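Local structure of protein adenylyltransferase VopS (Vibrio parahaemolyticus, 3LET) at residues A[40-43]-A[44-48]; A[110-113]-A[114-117]; A[189-192]-A[193-197]. The protein transfers AMP from ATP to a specific threonine of host Rho GTPases, blocking their signalling to downstream effectors and so inhibiting actin assembly in infected cells. One frame throughout, in Å; residues are numbered along the deposited sequence.

Interaction 1 of 3, residues A[40-43]-A[44-48]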
loop_
_atom_site.group_PDB
_atom_site.type_symbol
_atom_site.label_atom_id
_atom_site.label_comp_id
_atom_site.label_asym_id
_atom_site.label_seq_id
_atom_site.Cartn_x
_atom_site.Cartn_y
_atom_site.Cartn_z
ATOM N N SER A 40 24.878 -0.877 12.807
ATOM C CA SER A 40 25.014 -1.826 13.922
ATOM C C SER A 40 26.006 -1.310 14.958
ATOM O O SER A 40 25.756 -1.413 16.158
ATOM C CB SER A 40 25.440 -3.208 13.428
ATOM O OG SER A 40 24.423 -3.745 12.586
ATOM N N ASP A 41 27.134 -0.766 14.505
ATOM C CA ASP A 41 28.139 -0.192 15.428
ATOM C C ASP A 41 27.517 0.914 16.278
ATOM O O ASP A 41 27.816 1.033 17.469
ATOM C CB ASP A 41 29.326 0.419 14.679
ATOM C CG ASP A 41 30.216 -0.615 14.004
ATOM O OD1 ASP A 41 30.098 -1.829 14.296
ATOM O OD2 ASP A 41 31.045 -0.191 13.169
ATOM N N VAL A 42 26.689 1.757 15.649
ATOM C CA VAL A 42 25.997 2.826 16.374
ATOM C C VAL A 42 25.070 2.254 17.447
ATOM O O VAL A 42 25.115 2.684 18.607
ATOM C CB VAL A 42 25.213 3.745 15.418
ATOM C CG1 VAL A 42 24.291 4.716 16.196
ATOM C CG2 VAL A 42 26.191 4.508 14.529
ATOM N N LEU A 43 24.262 1.256 17.096
ATOM C CA LEU A 43 23.371 0.660 18.096
ATOM C C LEU A 43 24.162 0.005 19.213
ATOM O O LEU A 43 23.790 0.112 20.373
ATOM C CB LEU A 43 22.425 -0.375 17.451
ATOM C CG LEU A 43 21.401 0.319 16.556
ATOM C CD1 LEU A 43 20.758 -0.718 15.621
ATOM C CD2 LEU A 43 20.344 1.049 17.392
ATOM N N ASN A 44 25.262 -0.649 18.861
ATOM C CA ASN A 44 26.086 -1.331 19.867
ATOM C C ASN A 44 26.702 -0.344 20.880
ATOM O O ASN A 44 27.026 -0.707 22.017
ATOM C CB ASN A 44 27.172 -2.119 19.174
ATOM C CG ASN A 44 26.643 -3.380 18.519
ATOM O OD1 ASN A 44 25.562 -3.865 18.861
ATOM N ND2 ASN A 44 27.401 -3.919 17.582
ATOM N N ALA A 45 26.833 0.907 20.466
ATOM C CA ALA A 45 27.367 1.963 21.332
ATOM C C ALA A 45 26.393 2.399 22.430
ATOM O O ALA A 45 26.820 2.932 23.461
ATOM C CB ALA A 45 27.794 3.166 20.496
ATOM N N PHE A 46 25.100 2.155 22.241
ATOM C CA PHE A 46 24.107 2.637 23.210
ATOM C C PHE A 46 24.323 2.048 24.612
ATOM O O PHE A 46 24.137 2.758 25.621
ATOM C CB PHE A 46 22.661 2.382 22.721
ATOM C CG PHE A 46 22.128 3.472 21.801
ATOM C CD1 PHE A 46 22.719 3.706 20.575
ATOM C CD2 PHE A 46 21.026 4.237 22.168
ATOM C CE1 PHE A 46 22.219 4.707 19.722
ATOM C CE2 PHE A 46 20.518 5.254 21.330
ATOM C CZ PHE A 46 21.130 5.493 20.109
ATOM N N ALA A 47 24.747 0.778 24.678
ATOM C CA ALA A 47 24.940 0.096 25.965
ATOM C C ALA A 47 26.052 0.773 26.750
ATOM O O ALA A 47 26.129 0.673 27.984
ATOM C CB ALA A 47 25.284 -1.397 25.740
ATOM N N LYS A 48 26.916 1.465 26.025
ATOM C CA LYS A 48 28.108 2.056 26.609
ATOM C C LYS A 48 27.886 3.456 27.179
ATOM O O LYS A 48 28.792 4.040 27.782
ATOM C CB LYS A 48 29.183 2.113 25.534
ATOM C CG LYS A 48 29.467 0.741 24.897
ATOM C CD LYS A 48 30.521 0.855 23.796
ATOM C CE LYS A 48 30.803 -0.493 23.121
ATOM N NZ LYS A 48 31.445 -1.468 24.047
HETATM O O HOH W 1 23.678 -1.265 22.618
#
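Asn-44 follows Leu-43 directly in the chain, yet its main partner lies a full turn back: its N-H bonds to Ser-40 O at 2.9 Å, with an N-H...O angle of 157° and the donor tilted modestly from the carbonyl plane. The side chain folds back over the same acceptor. With CG anti to its own carbonyl carbon (chi1 -75°), the amide is carried back along the helix until its CG stands 3.2 Å from Ser-40 O. ND2 lies near that oxygen as well, but at too poor an angle to bond, so the amide rests against the carbonyl while the backbone N-H grips it. This stretch lies toward the C-terminal side of helix 39-45 in the N-terminal domain of VopS, and the bonding pattern changes here. Ala-45 N divides itself weakly between Asp-41 O and Val-42 O, whereas Phe-46 N turns to Leu-43 O, three residues back, at 3.1 Å. That donor sits well above the carbonyl plane, with a C=O...N angle of 120°. A water donates to the same Leu-43 oxygen at 2.6 Å and accepts a weak bond from Ala-47 N, bridging the backbone where the regular bonds lapse. Leu-43 sends its side chain to Ala-68 and Met-69 of helix 58-75. Phe-46 runs side by side with Val-42: its CE1 meets Val-42 CG1 at 4.1 Å, while CD1 brings the ring edge, in plane, to within 3.3 Å of Val-42 O. The ring also touches Ala-65 of helix 58-75 and lies close to Leu-49, an ATP-binding position inferred by similarity.

Interaction 2 of 3, residues A[110-113]-A[114-117]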
loop_
_atom_site.group_PDB
_atom_site.type_symbol
_atom_site.label_atom_id
_atom_site.label_comp_id
_atom_site.label_asym_id
_atom_site.label_seq_id
_atom_site.Cartn_x
_atom_site.Cartn_y
_atom_site.Cartn_z
ATOM N N GLN A 110 19.850 0.102 24.305
ATOM C CA GLN A 110 20.872 -0.070 25.327
ATOM C C GLN A 110 20.979 -1.526 25.735
ATOM O O GLN A 110 22.079 -2.061 25.915
ATOM C CB GLN A 110 20.476 0.718 26.572
ATOM C CG GLN A 110 20.619 2.220 26.481
ATOM C CD GLN A 110 20.079 2.863 27.747
ATOM O OE1 GLN A 110 18.876 2.970 27.940
ATOM N NE2 GLN A 110 20.965 3.250 28.623
ATOM N N LYS A 111 19.819 -2.158 25.880
ATOM C CA LYS A 111 19.714 -3.460 26.551
ATOM C C LYS A 111 19.794 -4.684 25.633
ATOM O O LYS A 111 20.439 -5.671 25.975
ATOM C CB LYS A 111 18.414 -3.526 27.362
ATOM C CG LYS A 111 18.462 -2.768 28.676
ATOM C CD LYS A 111 17.228 -3.051 29.508
ATOM C CE LYS A 111 17.480 -2.810 30.986
ATOM N NZ LYS A 111 16.355 -3.311 31.822
ATOM N N ASN A 112 19.109 -4.665 24.492
ATOM C CA ASN A 112 19.112 -5.847 23.646
ATOM C C ASN A 112 18.739 -5.544 22.203
ATOM O O ASN A 112 17.705 -6.021 21.714
ATOM C CB ASN A 112 18.146 -6.897 24.219
ATOM C CG ASN A 112 16.666 -6.517 24.036
ATOM O OD1 ASN A 112 16.319 -5.345 23.864
ATOM N ND2 ASN A 112 15.794 -7.521 24.072
ATOM N N PRO A 113 19.560 -4.743 21.507
ATOM C CA PRO A 113 19.095 -4.370 20.159
ATOM C C PRO A 113 18.935 -5.570 19.223
ATOM O O PRO A 113 18.069 -5.538 18.340
ATOM C CB PRO A 113 20.210 -3.479 19.639
ATOM C CG PRO A 113 21.390 -3.750 20.554
ATOM C CD PRO A 113 20.783 -4.020 21.876
ATOM N N GLU A 114 19.779 -6.591 19.375
ATOM C CA GLU A 114 19.739 -7.731 18.444
ATOM C C GLU A 114 18.427 -8.481 18.567
ATOM O O GLU A 114 17.905 -8.973 17.581
ATOM C CB GLU A 114 20.926 -8.687 18.675
ATOM C CG GLU A 114 22.264 -8.098 18.223
ATOM C CD GLU A 114 23.444 -9.038 18.431
ATOM O OE1 GLU A 114 23.226 -10.267 18.540
ATOM O OE2 GLU A 114 24.594 -8.546 18.478
ATOM N N VAL A 115 17.902 -8.575 19.784
ATOM C CA VAL A 115 16.591 -9.182 19.989
ATOM C C VAL A 115 15.537 -8.407 19.194
ATOM O O VAL A 115 14.719 -8.994 18.498
ATOM C CB VAL A 115 16.212 -9.191 21.474
ATOM C CG1 VAL A 115 14.760 -9.574 21.651
ATOM C CG2 VAL A 115 17.117 -10.153 22.234
ATOM N N ARG A 116 15.588 -7.079 19.273
ATOM C CA ARG A 116 14.621 -6.238 18.551
ATOM C C ARG A 116 14.785 -6.394 17.046
ATOM O O ARG A 116 13.802 -6.458 16.337
ATOM C CB ARG A 116 14.774 -4.758 18.942
ATOM C CG ARG A 116 14.433 -4.461 20.437
ATOM C CD ARG A 116 13.047 -4.980 20.816
ATOM N NE ARG A 116 12.728 -4.745 22.223
ATOM C CZ ARG A 116 11.651 -4.097 22.664
ATOM N NH1 ARG A 116 10.747 -3.618 21.819
ATOM N NH2 ARG A 116 11.466 -3.938 23.965
ATOM N N ILE A 117 16.021 -6.434 16.557
ATOM C CA ILE A 117 16.246 -6.527 15.120
ATOM C C ILE A 117 15.732 -7.874 14.600
ATOM O O ILE A 117 15.111 -7.961 13.516
ATOM C CB ILE A 117 17.723 -6.315 14.785
ATOM C CG1 ILE A 117 18.089 -4.834 14.977
ATOM C CG2 ILE A 117 18.039 -6.750 13.354
ATOM C CD1 ILE A 117 19.579 -4.605 15.112
#
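Asn-112 and Val-115 meet across the first turn of helix 113-139, where Asn-112 occupies the N-cap position after helix 105-111 has ended. The Asn-112 backbone has left helical geometry, and the chain re-enters it at Pro-113, whose ring nitrogen has no hydrogen to offer at this first position of the new helix. The asparagine side chain stands between its backbone N and carbonyl carbon (chi1 72°), a setting that turns the amide toward Val-115. It makes no capping bond there; instead ND2 presses against the branch point of Val-115, 3.1 Å from CB and 3.3 Å from CG1. The other methyl of Val-115, CG2, reaches back to Asn-112 CB at 3.9 Å. The contact is thus an amide laid obliquely against a branched aliphatic group. The backbone oxygen of Asn-112 receives weak bonds from both Val-115 N and Arg-116 N, the ordinary carbonyl acceptor of a helix's opening turn. A regular bond follows one residue on, from Ile-117 N to Pro-113 O at 2.9 Å. Arg-116 starts with CG beside its backbone N and then bends at chi2 (-54°), so that NE passes 4.0 Å from Asn-112 OD1. That oxygen lies at the edge of the guanidinium near its plane, while the amide and guanidinium planes are almost perpendicular (89°). The charged end bonds elsewhere, through NH1 to Tyr-102 O. Ile-117 packs against Met-69, Val-72 and Met-73 of helix 58-75, yet its CG1 still lies 3.4 Å from Pro-113 O.

Interaction 3 of 3, residues A[189-192]-A[193-197]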
loop_
_atom_site.group_PDB
_atom_site.type_symbol
_atom_site.label_atom_id
_atom_site.label_comp_id
_atom_site.label_asym_id
_atom_site.label_seq_id
_atom_site.Cartn_x
_atom_site.Cartn_y
_atom_site.Cartn_z
ATOM N N ASN A 189 -21.939 12.548 -6.769
ATOM C CA ASN A 189 -20.483 12.718 -6.882
ATOM C C ASN A 189 -19.882 11.552 -7.677
ATOM O O ASN A 189 -19.030 11.737 -8.544
ATOM C CB ASN A 189 -19.847 12.767 -5.486
ATOM C CG ASN A 189 -18.342 13.025 -5.528
ATOM O OD1 ASN A 189 -17.876 13.941 -6.199
ATOM N ND2 ASN A 189 -17.585 12.233 -4.772
ATOM N N ILE A 190 -20.325 10.339 -7.365
ATOM C CA ILE A 190 -19.873 9.153 -8.112
ATOM C C ILE A 190 -20.153 9.346 -9.612
ATOM O O ILE A 190 -19.289 9.102 -10.454
ATOM C CB ILE A 190 -20.584 7.895 -7.607
ATOM C CG1 ILE A 190 -20.059 7.536 -6.211
ATOM C CG2 ILE A 190 -20.391 6.738 -8.601
ATOM C CD1 ILE A 190 -20.931 6.525 -5.427
ATOM N N THR A 191 -21.371 9.764 -9.944
ATOM C CA THR A 191 -21.725 10.005 -11.345
ATOM C C THR A 191 -20.869 11.103 -12.003
ATOM O O THR A 191 -20.360 10.922 -13.115
ATOM C CB THR A 191 -23.185 10.404 -11.468
ATOM O OG1 THR A 191 -23.992 9.353 -10.928
ATOM C CG2 THR A 191 -23.543 10.629 -12.951
ATOM N N SER A 192 -20.686 12.234 -11.319
ATOM C CA SER A 192 -19.858 13.313 -11.883
ATOM C C SER A 192 -18.416 12.868 -12.106
ATOM O O SER A 192 -17.828 13.186 -13.141
ATOM C CB SER A 192 -19.828 14.552 -10.978
ATOM O OG SER A 192 -21.138 14.949 -10.611
ATOM N N LEU A 193 -17.847 12.157 -11.135
ATOM C CA LEU A 193 -16.450 11.728 -11.243
ATOM C C LEU A 193 -16.293 10.737 -12.380
ATOM O O LEU A 193 -15.301 10.738 -13.098
ATOM C CB LEU A 193 -15.923 11.127 -9.926
ATOM C CG LEU A 193 -15.605 12.146 -8.817
ATOM C CD1 LEU A 193 -15.326 11.448 -7.480
ATOM C CD2 LEU A 193 -14.416 13.026 -9.210
ATOM N N LEU A 194 -17.284 9.888 -12.565
ATOM C CA LEU A 194 -17.177 8.882 -13.602
ATOM C C LEU A 194 -17.178 9.571 -14.982
ATOM O O LEU A 194 -16.374 9.235 -15.872
ATOM C CB LEU A 194 -18.342 7.911 -13.505
ATOM C CG LEU A 194 -18.360 6.818 -14.570
ATOM C CD1 LEU A 194 -17.094 5.962 -14.570
ATOM C CD2 LEU A 194 -19.598 5.947 -14.317
ATOM N N LYS A 195 -18.077 10.523 -15.170
ATOM C CA LYS A 195 -18.119 11.249 -16.440
ATOM C C LYS A 195 -16.822 11.990 -16.669
ATOM O O LYS A 195 -16.282 12.034 -17.784
ATOM C CB LYS A 195 -19.275 12.259 -16.444
ATOM C CG LYS A 195 -20.654 11.592 -16.437
ATOM C CD LYS A 195 -21.737 12.665 -16.599
ATOM C CE LYS A 195 -23.062 12.235 -16.032
ATOM N NZ LYS A 195 -23.700 11.188 -16.855
ATOM N N GLU A 196 -16.348 12.620 -15.605
ATOM C CA GLU A 196 -15.099 13.375 -15.670
ATOM C C GLU A 196 -13.892 12.506 -16.087
ATOM O O GLU A 196 -13.152 12.860 -17.004
ATOM C CB GLU A 196 -14.842 14.051 -14.317
ATOM C CG GLU A 196 -13.595 14.933 -14.316
ATOM C CD GLU A 196 -13.385 15.653 -12.988
ATOM O OE1 GLU A 196 -14.345 15.784 -12.201
ATOM O OE2 GLU A 196 -12.258 16.103 -12.733
ATOM N N TYR A 197 -13.681 11.371 -15.419
ATOM C CA TYR A 197 -12.561 10.500 -15.796
ATOM C C TYR A 197 -12.801 9.712 -17.092
ATOM O O TYR A 197 -11.869 9.230 -17.728
ATOM C CB TYR A 197 -12.193 9.553 -14.644
ATOM C CG TYR A 197 -11.344 10.285 -13.624
ATOM C CD1 TYR A 197 -11.903 11.268 -12.811
ATOM C CD2 TYR A 197 -9.982 10.039 -13.518
ATOM C CE1 TYR A 197 -11.126 11.971 -11.894
ATOM C CE2 TYR A 197 -9.186 10.733 -12.589
ATOM C CZ TYR A 197 -9.772 11.691 -11.777
ATOM O OH TYR A 197 -9.005 12.391 -10.857
#
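Leu-193 and Asn-189 face each other one turn apart on helix 184-199, a regular alpha-helix whose i to i+4 bonding runs unbroken through this stretch. Leu-193 N donates to Asn-189 O at 2.9 Å, nearly along the C=O axis. The next three donors repeat the pattern: Leu-194 N to Ile-190 O, Lys-195 N to Thr-191 O, and Glu-196 N to Ser-192 O, each with the donor modestly tilted from its carbonyl plane. All four carbonyl oxygens of 189-192 are therefore taken up by the turn that follows. The Lys-195 bond is the straightest of the four, at 168°. Several side-chain polar groups have partners too. The hydroxyls of Thr-191 and Ser-192 bond back to Ala-187 O and Glu-188 O, a turn earlier on the same helix. Asn-189 extends its amide with CG anti to the backbone N (chi1 -177°), and ND2 donates to Arg-216 O of helix 207-217. On its way the amide lies obliquely against Leu-193, with ND2 3.6 Å and OD1 3.8 Å from CD1, so an apolar methyl lies beside an amide whose N-H is bonded elsewhere. Glu-196, likewise extended, forms a salt bridge through OE2 with the guanidinium of the same Arg-216, and the two links tie this helix to 207-217. Its apolar side is buried: Leu-194 packs on Met-287, Ile-291 and Leu-294 of helix 281-295, which begins among the residues expected by similarity to bind ATP. Thr-191 leans on Ala-173 and Ile-177 of helix 168-179. Alongside it, pointing the same way, the Lys-195 chain brings CE to 3.5 Å from Thr-191 CG2.

Interactions 1 and 2 are neighbours, with centres about 10 Å apart, and both lean on helix 58-75; Leu-43 CD1 meets Ile-117 CD1 between them, and Ala-47 CB touches Gln-110 O. Interaction 3 lies at the far end of the elongated chain, its centre about 56 and 52 Å from those of interactions 1 and 2. Their chemistry follows their places. Segment 110-117 is a surface helix start with weak opening bonds, whereas 40-48 is a partly buried stretch where regular helical bonding lapses, patched by a shared acceptor and a water. Mid-helix, 189-197 keeps regular bonds throughout and is partly buried among three other helices.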